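Local coordinates for protein Rho guanyl nucleotide exchange factor (Rom2), putative (PDB 5O51) that probably acts, as a whole protein, as a guanyl-nucleotide exchange factor for Rho-type GTPases, this chain being its beta-propeller CNH domain, at residues Gln214-Thr217 / Ser218-Phe221. Residues are numbered along the deposited sequence; the frame is centred on the assembly and turned at random.
Sequences QADT and SLDF
Asp216 and Thr217 each accept a backbone hydrogen bond from the residue three places on, Leu219 N to Asp216 O at 3.3 Å and Asp220 N to Thr217 O also at 3.3 Å. These i to i+3 bonds wind the chain into a short 3-10 type turn in the CNH beta-propeller, leading from strand 208-210 of one blade to helix 220-224. That helix precedes strand 230-236, the first strand of the next blade. Asp216 and Ser218 form an Asx turn. Ser218 N donates to Asp216 OD1 at 3.2 Å, from above the carboxylate plane and with an N-H...O angle of 146°. Ser218 OG donates to the same oxygen over 3.1 Å, from the syn side but 34° out of the carboxylate plane. Both donors come from the same face of the carboxylate, so OD1 is gripped twice by one residue. CG of Asp216 lies anti to the backbone N (chi1 -174°), which places OD1 where Ser218 N and OG both reach it. The other oxygen, OD2, accepts from Arg257 N, and the buried Asp216 thus ties this turn to the loop around Arg257. Leu219 occupies the N-cap position, just before helix 220-224, and also touches Arg257. Farther along, the Phe221 ring meets Phe247 and Phe249 edge-to-face and makes a cation-pi contact with Lys263, joining the helix start to the following blade. Thr217 OG1 is 4.1 Å from Asp220 OD1, a loose approach. Methyl CD1 of Leu219 packs against the carboxylate in van der Waals contact, 3.4 Å from Asp216 OD2.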
ATOM      1  N   GLN A 214      26.715  -5.264   5.057  1.00 71.66           N
ATOM      2  CA  GLN A 214      27.272  -6.486   5.721  1.00 76.51           C
ATOM      3  C   GLN A 214      28.262  -6.300   6.914  1.00 67.05           C
ATOM      4  O   GLN A 214      28.341  -7.174   7.779  1.00 71.04           O
ATOM      5  CB  GLN A 214      27.910  -7.417   4.670  1.00 87.87           C
ATOM      6  CG  GLN A 214      29.086  -6.789   3.900  1.00 99.13           C
ATOM      7  CD  GLN A 214      30.292  -7.716   3.670  1.00104.05           C
ATOM      8  OE1 GLN A 214      31.425  -7.379   4.039  1.00102.23           O
ATOM      9  NE2 GLN A 214      30.058  -8.876   3.046  1.00105.71           N
ATOM     10  N   ALA A 215      29.012  -5.200   6.960  1.00 61.01           N
ATOM     11  CA  ALA A 215      29.959  -4.938   8.073  1.00 72.35           C
ATOM     12  C   ALA A 215      29.327  -4.388   9.376  1.00 72.92           C
ATOM     13  O   ALA A 215      29.960  -4.420  10.452  1.00 63.11           O
ATOM     14  CB  ALA A 215      31.060  -3.988   7.625  1.00 74.29           C
ATOM     15  N   ASP A 216      28.104  -3.878   9.290  1.00 64.88           N
ATOM     16  CA  ASP A 216      27.491  -3.236  10.453  1.00 63.39           C
ATOM     17  C   ASP A 216      26.938  -4.352  11.316  1.00 63.20           C
ATOM     18  O   ASP A 216      26.008  -5.069  10.977  1.00 66.89           O
ATOM     19  CB  ASP A 216      26.416  -2.242  10.062  1.00 64.83           C
ATOM     20  CG  ASP A 216      25.880  -1.458  11.245  1.00 70.05           C
ATOM     21  OD1 ASP A 216      26.391  -1.588  12.383  1.00 71.61           O
ATOM     22  OD2 ASP A 216      24.923  -0.698  11.011  1.00 76.11           O
ATOM     23  N   THR A 217      27.572  -4.470  12.452  1.00 55.51           N
ATOM     24  CA  THR A 217      27.482  -5.597  13.287  1.00 53.71           C
ATOM     25  C   THR A 217      26.266  -5.390  14.148  1.00 52.65           C
ATOM     26  O   THR A 217      25.748  -6.348  14.688  1.00 51.28           O
ATOM     27  CB  THR A 217      28.811  -5.680  14.123  1.00 55.88           C
ATOM     28  OG1 THR A 217      29.189  -7.044  14.286  1.00 67.14           O
ATOM     29  CG2 THR A 217      28.743  -4.999  15.487  1.00 46.49           C
ATOM     30  N   SER A 218      25.854  -4.118  14.317  1.00 53.52           N
ATOM     31  CA  SER A 218      24.653  -3.776  15.081  1.00 60.63           C
ATOM     32  C   SER A 218      23.381  -4.197  14.307  1.00 59.74           C
ATOM     33  O   SER A 218      22.304  -4.144  14.877  1.00 59.31           O
ATOM     34  CB  SER A 218      24.636  -2.274  15.486  1.00 63.06           C
ATOM     35  OG  SER A 218      24.120  -1.411  14.464  1.00 66.84           O
ATOM     36  N   LEU A 219      23.533  -4.595  13.033  1.00 53.78           N
ATOM     37  CA  LEU A 219      22.456  -5.149  12.192  1.00 60.32           C
ATOM     38  C   LEU A 219      22.456  -6.666  12.047  1.00 52.94           C
ATOM     39  O   LEU A 219      21.792  -7.198  11.185  1.00 46.29           O
ATOM     40  CB  LEU A 219      22.508  -4.525  10.781  1.00 69.17           C
ATOM     41  CG  LEU A 219      22.360  -2.996  10.658  1.00 75.38           C
ATOM     42  CD1 LEU A 219      22.635  -2.549   9.219  1.00 75.21           C
ATOM     43  CD2 LEU A 219      20.988  -2.516  11.118  1.00 70.43           C
ATOM     44  N   ASP A 220      23.166  -7.370  12.920  1.00 62.44           N
ATOM     45  CA  ASP A 220      23.210  -8.823  12.859  1.00 57.91           C
ATOM     46  C   ASP A 220      21.894  -9.532  13.144  1.00 50.03           C
ATOM     47  O   ASP A 220      21.671 -10.618  12.636  1.00 46.02           O
ATOM     48  CB  ASP A 220      24.282  -9.368  13.831  1.00 71.53           C
ATOM     49  CG  ASP A 220      25.480  -9.912  13.104  1.00 80.23           C
ATOM     50  OD1 ASP A 220      26.188  -9.127  12.402  1.00 84.93           O
ATOM     51  OD2 ASP A 220      25.670 -11.141  13.204  1.00 86.26           O
ATOM     52  N   PHE A 221      21.033  -8.951  13.979  1.00 49.19           N
ATOM     53  CA  PHE A 221      19.690  -9.508  14.233  1.00 46.19           C
ATOM     54  C   PHE A 221      18.879  -9.693  12.956  1.00 50.41           C
ATOM     55  O   PHE A 221      18.123 -10.676  12.794  1.00 53.42           O
ATOM     56  CB  PHE A 221      18.929  -8.705  15.312  1.00 49.90           C
ATOM     57  CG  PHE A 221      18.502  -7.310  14.891  1.00 49.40           C
ATOM     58  CD1 PHE A 221      17.316  -7.111  14.163  1.00 44.43           C
ATOM     59  CD2 PHE A 221      19.267  -6.187  15.246  1.00 53.29           C
ATOM     60  CE1 PHE A 221      16.942  -5.836  13.741  1.00 44.87           C
ATOM     61  CE2 PHE A 221      18.893  -4.904  14.829  1.00 60.40           C
ATOM     62  CZ  PHE A 221      17.721  -4.717  14.088  1.00 50.76           C
TER